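Local coordinates for protein Exo-beta-1,4-mannosidase (Rhizomucor miehei, PDB 4LYP) that hydrolyses beta-1,4-linked mannosides from the chain end as a family 5 glycoside hydrolase and probably also transfers mannosyl groups to acceptor sugars, at residues N61-M66 / M407-D412; R97-S102 / W153-G158; P114-Q119 / G126-L131; M147-F152 / M231-A236. All coordinates share one frame; numbering follows the deposited sequence. Where two conformers were deposited one is given.

Interaction 1 of 4, residues N61-M66 / M407-D412; sequences NYWQGM and MVWLGD
Trp-63 lays its indole against the backbone of residues 410-412, and the join has one hydrogen bond. The ring nitrogen NE1 donates to the carbonyl oxygen of Gly-411, with NE1 and O 2.8 Å apart and an N-H...O angle of 160°. The oxygen lies close to the plane of the indole, as the direction of the ring N-H requires, but the donor stands well above the plane of the Gly-411 carbonyl group and so misses its lone pairs. The six-membered ring meets mixed company: CZ2 of Trp-63 comes within 3.2 Å of the carbonyl oxygen of Leu-410, while CZ3 makes the apolar touch, 3.7 Å from CZ3 of Trp-409. The two indoles cross obliquely, with their six-membered planes turned by 56°, and the Trp-63 atom arrives at the edge of the Trp-409 ring. Gln-64 fills the angle between them. Its CB packs 3.9 Å from Trp-409 CE3, and a bend at chi2 (-85°) folds the amide back beside Leu-410 O, which is too poorly angled to accept from NE2. That amide nitrogen bonds instead to the backbone oxygen of Tyr-392, on strand 386-394, while OE1 lies over one face of the Trp-63 ring, toward its rim. The carboxylate of Asp-412 bonds to Ser-422 OG and Tyr-421 N, ties that probably steady the loop the indole leans on. Tyr-62 to Gly-65 form a type I beta turn that leads from strand 53-61 into helix 65-69. The contact thus joins two loops that leave neighbouring parallel strands of a TIM barrel, the fold of family 5 glycoside hydrolases.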
loop_
_atom_site.group_PDB
_atom_site.type_symbol
_atom_site.label_atom_id
_atom_site.label_comp_id
_atom_site.label_asym_id
_atom_site.label_seq_id
_atom_site.Cartn_x
_atom_site.Cartn_y
_atom_site.Cartn_z
ATOM N N ASN A 61 -3.773 -4.335 -2.421
ATOM C CA ASN A 61 -3.852 -2.971 -1.874
ATOM C C ASN A 61 -5.310 -2.503 -1.938
ATOM O O ASN A 61 -6.015 -2.683 -2.939
ATOM C CB ASN A 61 -3.005 -2.011 -2.700
ATOM C CG ASN A 61 -1.536 -2.155 -2.355
ATOM O OD1 ASN A 61 -1.051 -1.511 -1.400
ATOM N ND2 ASN A 61 -0.810 -2.997 -3.088
ATOM N N TYR A 62 -5.739 -1.887 -0.835
ATOM C CA TYR A 62 -7.114 -1.370 -0.677
ATOM C C TYR A 62 -7.038 -0.128 0.199
ATOM O O TYR A 62 -7.662 -0.031 1.271
ATOM C CB TYR A 62 -7.986 -2.471 -0.068
ATOM C CG TYR A 62 -9.497 -2.215 -0.135
ATOM C CD1 TYR A 62 -10.129 -2.103 -1.391
ATOM C CD2 TYR A 62 -10.277 -2.177 1.015
ATOM C CE1 TYR A 62 -11.509 -1.891 -1.499
ATOM C CE2 TYR A 62 -11.642 -2.024 0.908
ATOM C CZ TYR A 62 -12.236 -1.865 -0.322
ATOM O OH TYR A 62 -13.612 -1.666 -0.349
ATOM N N TRP A 63 -6.271 0.851 -0.258
ATOM C CA TRP A 63 -6.024 2.097 0.461
ATOM C C TRP A 63 -7.280 2.941 0.603
ATOM O O TRP A 63 -7.340 3.822 1.477
ATOM C CB TRP A 63 -4.918 2.893 -0.233
ATOM C CG TRP A 63 -5.299 3.211 -1.660
ATOM C CD1 TRP A 63 -5.084 2.426 -2.802
ATOM C CD2 TRP A 63 -6.131 4.301 -2.095
ATOM N NE1 TRP A 63 -5.754 2.956 -3.868
ATOM C CE2 TRP A 63 -6.404 4.093 -3.487
ATOM C CE3 TRP A 63 -6.657 5.425 -1.435
ATOM C CZ2 TRP A 63 -7.217 4.954 -4.201
ATOM C CZ3 TRP A 63 -7.418 6.321 -2.171
ATOM C CH2 TRP A 63 -7.741 6.070 -3.514
ATOM N N GLN A 64 -8.321 2.703 -0.222
ATOM C CA GLN A 64 -9.576 3.439 -0.145
ATOM C C GLN A 64 -10.526 2.868 0.846
ATOM O O GLN A 64 -11.627 3.368 1.032
ATOM C CB GLN A 64 -10.223 3.524 -1.555
ATOM C CG GLN A 64 -10.812 2.204 -2.098
ATOM C CD GLN A 64 -9.857 1.266 -2.788
ATOM O OE1 GLN A 64 -8.651 1.158 -2.443
ATOM N NE2 GLN A 64 -10.360 0.553 -3.781
ATOM N N GLY A 65 -10.101 1.791 1.583
ATOM C CA GLY A 65 -11.025 1.087 2.474
ATOM C C GLY A 65 -11.568 1.989 3.557
ATOM O O GLY A 65 -12.761 1.932 3.904
ATOM N N MET A 66 -10.704 2.796 4.240
ATOM C CA MET A 66 -11.174 3.631 5.333
ATOM C C MET A 66 -12.264 4.572 4.841
ATOM O O MET A 66 -13.326 4.732 5.471
ATOM C CB MET A 66 -9.985 4.368 5.916
ATOM C CG MET A 66 -10.367 5.585 6.788
ATOM S SD MET A 66 -8.946 6.342 7.617
ATOM C CE MET A 66 -8.073 6.998 6.198
ATOM N N MET A 407 -14.972 12.516 -5.088
ATOM C CA MET A 407 -14.171 11.270 -5.191
ATOM C C MET A 407 -14.828 10.286 -6.142
ATOM O O MET A 407 -16.023 9.984 -5.996
ATOM C CB MET A 407 -14.076 10.634 -3.802
ATOM C CG MET A 407 -13.399 11.518 -2.792
ATOM S SD MET A 407 -11.609 11.662 -2.984
ATOM C CE MET A 407 -11.410 13.240 -3.818
ATOM N N VAL A 408 -14.031 9.746 -7.049
ATOM C CA VAL A 408 -14.396 8.534 -7.817
ATOM C C VAL A 408 -13.567 7.444 -7.185
ATOM O O VAL A 408 -12.402 7.220 -7.527
ATOM C CB VAL A 408 -14.110 8.679 -9.334
ATOM C CG1 VAL A 408 -14.495 7.372 -10.063
ATOM C CG2 VAL A 408 -14.891 9.838 -9.916
ATOM N N TRP A 409 -14.156 6.769 -6.177
ATOM C CA TRP A 409 -13.372 5.794 -5.393
ATOM C C TRP A 409 -13.155 4.578 -6.242
ATOM O O TRP A 409 -14.080 4.023 -6.857
ATOM C CB TRP A 409 -14.102 5.401 -4.108
ATOM C CG TRP A 409 -14.128 6.524 -3.080
ATOM C CD1 TRP A 409 -15.229 7.103 -2.528
ATOM C CD2 TRP A 409 -12.981 7.135 -2.431
ATOM N NE1 TRP A 409 -14.883 8.033 -1.575
ATOM C CE2 TRP A 409 -13.481 8.100 -1.514
ATOM C CE3 TRP A 409 -11.592 6.994 -2.552
ATOM C CZ2 TRP A 409 -12.643 8.899 -0.729
ATOM C CZ3 TRP A 409 -10.788 7.783 -1.768
ATOM C CH2 TRP A 409 -11.293 8.706 -0.863
ATOM N N LEU A 410 -11.911 4.105 -6.255
ATOM C CA LEU A 410 -11.485 2.852 -6.931
ATOM C C LEU A 410 -10.011 2.697 -6.534
ATOM O O LEU A 410 -9.563 3.312 -5.564
ATOM C CB LEU A 410 -11.795 2.833 -8.443
ATOM C CG LEU A 410 -11.683 4.126 -9.197
ATOM C CD1 LEU A 410 -10.261 4.718 -9.209
ATOM C CD2 LEU A 410 -12.205 3.902 -10.600
ATOM N N GLY A 411 -9.240 1.866 -7.254
ATOM C CA GLY A 411 -7.884 1.555 -6.793
ATOM C C GLY A 411 -6.831 2.634 -7.121
ATOM O O GLY A 411 -5.692 2.478 -6.657
ATOM N N ASP A 412 -7.183 3.631 -7.920
ATOM C CA ASP A 412 -6.269 4.683 -8.328
ATOM C C ASP A 412 -6.477 5.913 -7.478
ATOM O O ASP A 412 -7.592 6.476 -7.490
ATOM C CB ASP A 412 -6.476 5.008 -9.810
ATOM C CG ASP A 412 -6.374 3.721 -10.616
ATOM O OD1 ASP A 412 -5.268 3.191 -10.768
ATOM O OD2 ASP A 412 -7.442 3.216 -11.074
#

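Interaction 2 of 4, residues R97-S102 / W153-G158; sequences RVMASS and WQWSGG
The hydroxyl of Ser-156 is gripped from two directions, by the side-chain ND2 of Asn-151 and by a water that carries its link across the contact. That water sits 2.7 Å from Ser-156 OG and 2.8 Å from Ser-101 OG, so it bridges two serines whose segments share no direct hydrogen bond. A methyl group shares the site: CE of Met-99 approaches Ser-156 OG to 3.0 Å and its CB to 3.4 Å, a tight fit, although Met-99 was modelled in two conformers and the closeness of this one is doubtful. The same methyl lies 4.1 Å from CZ3 of Trp-155, obliquely to the indole, whose ring is stacked with His-415. Farther along, the CA of Ser-102 makes a bent C-H...O contact with Ser-156 O, 3.4 Å between CA and O. With chi1 at 58°, Ser-102 OG lies between its own backbone N and carbonyl carbon, and it bonds to the backbone N of Met-116. Trp-153, in the same loop, lines a pocket holding guanidine and donates from NE1 to Glu-238. With a bridging water and a weak C-H...O contact instead of direct hydrogen bonds, the segments meet by indirect polar links and packing.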
loop_
_atom_site.group_PDB
_atom_site.type_symbol
_atom_site.label_atom_id
_atom_site.label_comp_id
_atom_site.label_asym_id
_atom_site.label_seq_id
_atom_site.Cartn_x
_atom_site.Cartn_y
_atom_site.Cartn_z
ATOM N N ARG A 97 -3.197 -4.252 2.298
ATOM C CA ARG A 97 -2.401 -3.051 2.629
ATOM C C ARG A 97 -3.349 -1.873 2.531
ATOM O O ARG A 97 -3.945 -1.647 1.476
ATOM C CB ARG A 97 -1.189 -2.968 1.710
ATOM C CG ARG A 97 -0.344 -1.743 1.995
ATOM C CD ARG A 97 1.022 -1.903 1.358
ATOM N NE ARG A 97 1.829 -0.667 1.471
ATOM C CZ ARG A 97 2.021 0.240 0.523
ATOM N NH1 ARG A 97 1.328 0.204 -0.608
ATOM N NH2 ARG A 97 2.858 1.248 0.760
ATOM N N VAL A 98 -3.519 -1.167 3.635
ATOM C CA VAL A 98 -4.533 -0.148 3.772
ATOM C C VAL A 98 -3.860 1.161 4.224
ATOM O O VAL A 98 -2.772 1.160 4.749
ATOM C CB VAL A 98 -5.692 -0.574 4.699
ATOM C CG1 VAL A 98 -6.288 -1.876 4.189
ATOM C CG2 VAL A 98 -5.246 -0.662 6.129
ATOM N N MET A 99 -4.588 2.234 4.033
ATOM C CA MET A 99 -4.085 3.538 4.443
ATOM C C MET A 99 -4.778 3.980 5.737
ATOM O O MET A 99 -5.937 4.115 5.824
ATOM C CB MET A 99 -4.302 4.544 3.305
ATOM C CG MET A 99 -3.691 5.934 3.532
ATOM S SD MET A 99 -1.924 6.031 4.061
ATOM C CE MET A 99 -1.661 7.229 2.795
ATOM N N ALA A 100 -3.955 4.190 6.757
ATOM C CA ALA A 100 -4.385 4.565 8.096
ATOM C C ALA A 100 -3.946 6.013 8.404
ATOM O O ALA A 100 -3.554 6.335 9.549
ATOM C CB ALA A 100 -3.890 3.616 9.126
ATOM N N SER A 101 -4.008 6.861 7.382
ATOM C CA SER A 101 -3.710 8.273 7.526
ATOM C C SER A 101 -4.352 8.968 6.322
ATOM O O SER A 101 -4.532 8.353 5.274
ATOM C CB SER A 101 -2.200 8.533 7.529
ATOM O OG SER A 101 -1.616 8.345 6.251
ATOM N N SER A 102 -4.639 10.259 6.521
ATOM C CA SER A 102 -4.873 11.190 5.393
ATOM C C SER A 102 -5.005 12.560 6.019
ATOM O O SER A 102 -5.738 12.745 6.976
ATOM C CB SER A 102 -6.047 10.826 4.520
ATOM O OG SER A 102 -7.209 10.758 5.234
ATOM N N TRP A 153 3.871 10.805 -0.739
ATOM C CA TRP A 153 3.208 11.450 -1.847
ATOM C C TRP A 153 1.974 12.211 -1.433
ATOM O O TRP A 153 1.475 12.177 -0.282
ATOM C CB TRP A 153 2.916 10.427 -2.960
ATOM C CG TRP A 153 4.167 9.771 -3.415
ATOM C CD1 TRP A 153 4.532 8.461 -3.196
ATOM C CD2 TRP A 153 5.281 10.364 -4.110
ATOM N NE1 TRP A 153 5.812 8.220 -3.689
ATOM C CE2 TRP A 153 6.279 9.377 -4.263
ATOM C CE3 TRP A 153 5.534 11.683 -4.593
ATOM C CZ2 TRP A 153 7.503 9.641 -4.872
ATOM C CZ3 TRP A 153 6.774 11.935 -5.164
ATOM C CH2 TRP A 153 7.755 10.931 -5.317
ATOM N N GLN A 154 1.403 12.913 -2.430
ATOM C CA GLN A 154 0.408 13.973 -2.170
ATOM C C GLN A 154 -1.011 13.500 -2.108
ATOM O O GLN A 154 -1.909 14.276 -1.738
ATOM C CB GLN A 154 0.538 15.070 -3.244
ATOM C CG GLN A 154 0.094 14.705 -4.680
ATOM C CD GLN A 154 1.151 13.990 -5.524
ATOM O OE1 GLN A 154 2.024 13.250 -5.039
ATOM N NE2 GLN A 154 1.056 14.205 -6.853
ATOM N N TRP A 155 -1.291 12.230 -2.428
ATOM C CA TRP A 155 -2.690 11.758 -2.597
ATOM C C TRP A 155 -3.408 11.505 -1.336
ATOM O O TRP A 155 -4.624 11.305 -1.326
ATOM C CB TRP A 155 -2.722 10.606 -3.562
ATOM C CG TRP A 155 -1.854 9.414 -3.244
ATOM C CD1 TRP A 155 -0.601 9.117 -3.785
ATOM C CD2 TRP A 155 -2.232 8.279 -2.372
ATOM N NE1 TRP A 155 -0.181 7.906 -3.306
ATOM C CE2 TRP A 155 -1.143 7.346 -2.470
ATOM C CE3 TRP A 155 -3.306 7.973 -1.555
ATOM C CZ2 TRP A 155 -1.135 6.134 -1.789
ATOM C CZ3 TRP A 155 -3.306 6.771 -0.908
ATOM C CH2 TRP A 155 -2.220 5.839 -1.012
ATOM N N SER A 156 -2.695 11.575 -0.190
ATOM C CA SER A 156 -3.316 11.560 1.118
ATOM C C SER A 156 -2.858 12.797 1.916
ATOM O O SER A 156 -2.870 12.785 3.158
ATOM C CB SER A 156 -3.005 10.260 1.864
ATOM O OG SER A 156 -1.599 10.129 2.011
ATOM N N GLY A 157 -2.407 13.857 1.220
ATOM C CA GLY A 157 -1.770 14.994 1.897
ATOM C C GLY A 157 -0.291 14.656 2.097
ATOM O O GLY A 157 0.553 15.079 1.294
ATOM N N GLY A 158 0.000 13.819 3.080
ATOM C CA GLY A 158 1.311 13.190 3.152
ATOM C C GLY A 158 2.393 14.139 3.732
ATOM O O GLY A 158 2.118 15.180 4.323
HETATM O O HOH W 1 -0.841 10.473 4.553
#

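Interaction 3 of 4, residues P114-Q119 / G126-L131; sequences PSMMPQ and GVFVGL
In the TIM barrel of this enzyme, the loop that follows strand 95-99 folds back over the first turns of helix 125-140, the next helix in the chain, and Met-116 makes the join. Its methyl CE stands over the middle of the Phe-128 ring, 3.5 Å from the ring centroid and 11° off the ring normal, a CH-pi contact. The sulfur follows on nearly the same normal: SD is 5.1 Å from the centroid, directly above the face and behind the methyl, so this Met-aromatic contact is led by the methyl. Such a reach needs a long arm, and Met-116 supplies it with all three torsions near 180° (chi1 -174°), which carry CE straight away from the backbone. CE also meets CD2 of Leu-131 at 3.8 Å, one turn farther along the helix. Val-127 fills the space nearer the loop backbone with both branches. CG1 packs 3.9 Å from Met-116 CB, while CG2 lies 3.7 Å from CG of Pro-114, a residue preceded by a cis peptide bond. Phe-128 has a cation-pi partner in Arg-215, and Met-66 of helix 65-69 touches Met-116, Val-127 and Leu-131. No hydrogen bond crosses between the two segments. Cohesion therefore comes mainly from dispersion, probably helped by the slightly positive methyl over the pi face, and its specificity depends on shape more than on bond direction.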
loop_
_atom_site.group_PDB
_atom_site.type_symbol
_atom_site.label_atom_id
_atom_site.label_comp_id
_atom_site.label_asym_id
_atom_site.label_seq_id
_atom_site.Cartn_x
_atom_site.Cartn_y
_atom_site.Cartn_z
ATOM N N PRO A 114 -13.318 13.294 2.344
ATOM C CA PRO A 114 -12.715 14.130 3.383
ATOM C C PRO A 114 -11.492 13.410 4.024
ATOM O O PRO A 114 -11.454 12.153 4.066
ATOM C CB PRO A 114 -13.877 14.311 4.409
ATOM C CG PRO A 114 -14.703 13.036 4.241
ATOM C CD PRO A 114 -14.562 12.626 2.801
ATOM N N SER A 115 -10.553 14.205 4.510
ATOM C CA SER A 115 -9.379 13.689 5.169
ATOM C C SER A 115 -9.719 13.116 6.575
ATOM O O SER A 115 -10.655 13.560 7.257
ATOM C CB SER A 115 -8.340 14.782 5.299
ATOM O OG SER A 115 -8.803 15.911 6.046
ATOM N N MET A 116 -8.885 12.167 6.978
ATOM C CA MET A 116 -8.984 11.640 8.347
ATOM C C MET A 116 -8.593 12.693 9.418
ATOM O O MET A 116 -9.164 12.750 10.485
ATOM C CB MET A 116 -8.061 10.419 8.418
ATOM C CG MET A 116 -8.080 9.622 9.681
ATOM S SD MET A 116 -6.711 8.476 9.679
ATOM C CE MET A 116 -7.267 7.338 10.963
ATOM N N MET A 117 -7.544 13.458 9.058
ATOM C CA MET A 117 -6.941 14.413 10.013
ATOM C C MET A 117 -6.852 15.776 9.291
ATOM O O MET A 117 -5.829 16.156 8.712
ATOM C CB MET A 117 -5.602 13.939 10.480
ATOM C CG MET A 117 -5.063 14.778 11.619
ATOM S SD MET A 117 -3.531 14.217 12.388
ATOM C CE MET A 117 -2.309 14.639 11.158
ATOM N N PRO A 118 -7.959 16.555 9.350
ATOM C CA PRO A 118 -7.989 17.816 8.598
ATOM C C PRO A 118 -7.006 18.907 9.083
ATOM O O PRO A 118 -6.583 19.735 8.283
ATOM C CB PRO A 118 -9.490 18.307 8.707
ATOM C CG PRO A 118 -9.991 17.521 9.926
ATOM C CD PRO A 118 -9.301 16.164 9.814
ATOM N N GLN A 119 -6.654 18.853 10.364
ATOM C CA GLN A 119 -5.596 19.710 10.928
ATOM C C GLN A 119 -4.865 18.810 11.909
ATOM O O GLN A 119 -5.426 17.855 12.431
ATOM C CB GLN A 119 -6.224 20.936 11.713
ATOM C CG GLN A 119 -7.029 21.859 10.857
ATOM C CD GLN A 119 -7.559 23.035 11.672
ATOM O OE1 GLN A 119 -8.582 22.933 12.274
ATOM N NE2 GLN A 119 -6.812 24.134 11.687
ATOM N N GLY A 126 -16.061 10.593 11.492
ATOM C CA GLY A 126 -16.759 9.774 10.495
ATOM C C GLY A 126 -15.712 8.960 9.705
ATOM O O GLY A 126 -15.924 7.742 9.374
ATOM N N VAL A 127 -14.631 9.567 9.314
ATOM C CA VAL A 127 -13.643 8.867 8.507
ATOM C C VAL A 127 -12.897 7.826 9.415
ATOM O O VAL A 127 -12.682 6.707 8.995
ATOM C CB VAL A 127 -12.631 9.866 7.859
ATOM C CG1 VAL A 127 -11.519 9.119 7.134
ATOM C CG2 VAL A 127 -13.379 10.794 6.923
ATOM N N PHE A 128 -12.570 8.180 10.637
ATOM C CA PHE A 128 -11.949 7.235 11.535
ATOM C C PHE A 128 -12.788 6.005 11.757
ATOM O O PHE A 128 -12.286 4.872 11.791
ATOM C CB PHE A 128 -11.580 7.951 12.845
ATOM C CG PHE A 128 -10.254 7.551 13.455
ATOM C CD1 PHE A 128 -9.738 6.243 13.403
ATOM C CD2 PHE A 128 -9.459 8.584 14.070
ATOM C CE1 PHE A 128 -8.485 5.962 13.967
ATOM C CE2 PHE A 128 -8.265 8.261 14.713
ATOM C CZ PHE A 128 -7.742 6.991 14.621
ATOM N N VAL A 129 -14.104 6.215 11.912
ATOM C CA VAL A 129 -14.997 5.054 12.075
ATOM C C VAL A 129 -14.939 4.165 10.830
ATOM O O VAL A 129 -15.122 2.946 10.941
ATOM C CB VAL A 129 -16.413 5.580 12.450
ATOM C CG1 VAL A 129 -17.463 4.467 12.252
ATOM C CG2 VAL A 129 -16.463 6.107 13.854
ATOM N N GLY A 130 -14.708 4.743 9.642
ATOM C CA GLY A 130 -14.553 3.897 8.467
ATOM C C GLY A 130 -13.395 2.930 8.618
ATOM O O GLY A 130 -13.456 1.793 8.153
ATOM N N LEU A 131 -12.288 3.401 9.211
ATOM C CA LEU A 131 -11.150 2.490 9.456
ATOM C C LEU A 131 -11.538 1.402 10.472
ATOM O O LEU A 131 -11.178 0.210 10.299
ATOM C CB LEU A 131 -9.927 3.323 9.946
ATOM C CG LEU A 131 -8.611 2.553 10.139
ATOM C CD1 LEU A 131 -8.168 1.810 8.882
ATOM C CD2 LEU A 131 -7.567 3.544 10.559
#

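Interaction 4 of 4, residues M147-F152 / M231-A236; sequences MTLGNF and MSWQIA
Gln-234 N donates to Met-147 O, 2.9 Å away, in the middle of a parallel strand pair. Met-147 N gives its hydrogen to Ser-232 O, and Leu-149 N to Gln-234 O, so the pairing runs one residue past the end of strand 144-148. Side chains of bridged residues then pair on each face. On one, Thr-148 OG1 donates to Gln-234 OE1 at 2.9 Å, standing above the plane of that amide carbonyl. The threonine hydroxyl is placed for this by chi1 of -53°, beside its own backbone N, while CG2 extends toward the backbone of Ala-236. On the opposite face, Met-147 and Trp-233 lie side by side, with Met-147 CB 3.6 Å from Trp-233 CE3. Leu-149 adds CD2, 3.8 Å from that same CE3. Beyond the strands the segments remain close, and Ala-236 CA makes a C-H...O contact of 3.3 Å with Gly-150 O.

A second shell fixes the amide of Gln-234. OE1 takes another bond, from Arg-97 NE, while NE2 bonds to Glu-336 and Ser-264; with both ends engaged, the rotation of this buried amide is set. Strand 144-148 is flanked by strand 95-99 on its other side, and strand 230-234 by strand 262-264. The Gln-234 face looks into the barrel, whereas Leu-149 and Trp-233 pack outward against Ile-254 of helix 244-257.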
loop_
_atom_site.group_PDB
_atom_site.type_symbol
_atom_site.label_atom_id
_atom_site.label_comp_id
_atom_site.label_asym_id
_atom_site.label_seq_id
_atom_site.Cartn_x
_atom_site.Cartn_y
_atom_site.Cartn_z
ATOM N N MET A 147 -0.872 -1.566 8.012
ATOM C CA MET A 147 -1.451 -0.244 8.338
ATOM C C MET A 147 -0.445 0.856 7.969
ATOM O O MET A 147 0.485 1.110 8.735
ATOM C CB MET A 147 -1.748 -0.171 9.797
ATOM C CG MET A 147 -2.867 -1.136 10.277
ATOM S SD MET A 147 -4.505 -0.585 9.807
ATOM C CE MET A 147 -4.783 0.588 11.144
ATOM N N THR A 148 -0.609 1.456 6.805
ATOM C CA THR A 148 0.319 2.503 6.327
ATOM C C THR A 148 0.005 3.803 7.075
ATOM O O THR A 148 -1.126 4.308 7.006
ATOM C CB THR A 148 0.242 2.673 4.840
ATOM O OG1 THR A 148 0.421 1.367 4.212
ATOM C CG2 THR A 148 1.291 3.615 4.301
ATOM N N LEU A 149 0.979 4.315 7.842
ATOM C CA LEU A 149 0.719 5.442 8.760
ATOM C C LEU A 149 0.952 6.807 8.153
ATOM O O LEU A 149 0.649 7.833 8.815
ATOM C CB LEU A 149 1.560 5.248 10.011
ATOM C CG LEU A 149 1.124 4.104 10.906
ATOM C CD1 LEU A 149 2.293 3.679 11.804
ATOM C CD2 LEU A 149 -0.066 4.566 11.733
ATOM N N GLY A 150 1.502 6.867 6.948
ATOM C CA GLY A 150 1.784 8.150 6.291
ATOM C C GLY A 150 2.115 7.916 4.864
ATOM O O GLY A 150 2.017 6.765 4.391
ATOM N N ASN A 151 2.538 8.971 4.193
ATOM C CA ASN A 151 2.701 8.878 2.728
ATOM C C ASN A 151 3.682 9.913 2.299
ATOM O O ASN A 151 3.511 11.093 2.654
ATOM C CB ASN A 151 1.349 9.109 2.053
ATOM C CG ASN A 151 1.308 8.790 0.573
ATOM O OD1 ASN A 151 2.286 8.324 -0.041
ATOM N ND2 ASN A 151 0.133 8.977 0.016
ATOM N N PHE A 152 4.719 9.563 1.577
ATOM C CA PHE A 152 5.571 10.593 0.995
ATOM C C PHE A 152 4.728 11.447 0.047
ATOM O O PHE A 152 4.983 12.675 -0.048
ATOM C CB PHE A 152 6.760 9.960 0.290
ATOM C CG PHE A 152 7.727 11.008 -0.173
ATOM C CD1 PHE A 152 8.682 11.517 0.719
ATOM C CD2 PHE A 152 7.638 11.576 -1.465
ATOM C CE1 PHE A 152 9.536 12.528 0.344
ATOM C CE2 PHE A 152 8.518 12.610 -1.847
ATOM C CZ PHE A 152 9.466 13.074 -0.915
ATOM N N MET A 231 -1.452 -6.948 10.899
ATOM C CA MET A 231 -0.182 -7.628 10.686
ATOM C C MET A 231 0.979 -6.721 11.026
ATOM O O MET A 231 1.982 -7.153 11.641
ATOM C CB MET A 231 -0.104 -8.098 9.214
ATOM C CG MET A 231 1.324 -8.498 8.848
ATOM S SD MET A 231 1.357 -9.243 7.205
ATOM C CE MET A 231 3.097 -9.071 6.772
ATOM N N SER A 232 0.953 -5.511 10.507
ATOM C CA SER A 232 2.100 -4.623 10.682
ATOM C C SER A 232 1.689 -3.162 10.695
ATOM O O SER A 232 0.651 -2.785 10.096
ATOM C CB SER A 232 3.179 -4.877 9.605
ATOM O OG SER A 232 2.636 -4.508 8.368
ATOM N N TRP A 233 2.511 -2.356 11.340
ATOM C CA TRP A 233 2.477 -0.882 11.216
ATOM C C TRP A 233 3.551 -0.516 10.231
ATOM O O TRP A 233 4.697 -0.942 10.358
ATOM C CB TRP A 233 2.817 -0.228 12.539
ATOM C CG TRP A 233 1.792 -0.558 13.580
ATOM C CD1 TRP A 233 1.895 -1.463 14.642
ATOM C CD2 TRP A 233 0.446 -0.041 13.658
ATOM N NE1 TRP A 233 0.700 -1.541 15.318
ATOM C CE2 TRP A 233 -0.203 -0.690 14.759
ATOM C CE3 TRP A 233 -0.262 0.918 12.911
ATOM C CZ2 TRP A 233 -1.510 -0.420 15.094
ATOM C CZ3 TRP A 233 -1.570 1.177 13.240
ATOM C CH2 TRP A 233 -2.184 0.525 14.339
ATOM N N GLN A 234 3.195 0.279 9.225
ATOM C CA GLN A 234 4.153 0.673 8.172
ATOM C C GLN A 234 4.418 2.156 8.272
ATOM O O GLN A 234 3.460 2.953 8.291
ATOM C CB GLN A 234 3.619 0.257 6.815
ATOM C CG GLN A 234 4.535 0.686 5.676
ATOM C CD GLN A 234 4.073 -0.033 4.442
ATOM O OE1 GLN A 234 3.162 0.462 3.731
ATOM N NE2 GLN A 234 4.639 -1.222 4.165
ATOM N N ILE A 235 5.707 2.514 8.385
ATOM C CA ILE A 235 6.067 3.929 8.638
ATOM C C ILE A 235 5.287 4.861 7.680
ATOM O O ILE A 235 4.585 5.798 8.091
ATOM C CB ILE A 235 7.562 4.119 8.504
ATOM C CG1 ILE A 235 8.359 3.379 9.592
ATOM C CG2 ILE A 235 7.875 5.644 8.593
ATOM C CD1 ILE A 235 9.870 3.370 9.363
ATOM N N ALA A 236 5.498 4.645 6.370
ATOM C CA ALA A 236 4.898 5.538 5.399
ATOM C C ALA A 236 5.044 4.874 4.054
ATOM O O ALA A 236 5.927 4.078 3.788
ATOM C CB ALA A 236 5.587 6.931 5.341
#

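All four contacts are buried, but they lie at different depths. Interaction 4 is nearest the centre of the chain, and it alone rests on backbone bonding between strands. Interaction 2 shares that sheet, since strands 95-99 and 144-148 are neighbours and Ala-100 N pairs with Thr-148 O, yet its own segments meet through water and a methyl. Interaction 1 joins loops through one indole bond and is tied to interaction 2 where Tyr-62 N meets Arg-97 O. Interaction 3, about 18 Å from the chain centre, is wholly apolar; helix 65-69, which begins in interaction 1, packs on it, and Ser-102 O pairs with Met-117 N to link it to interaction 2.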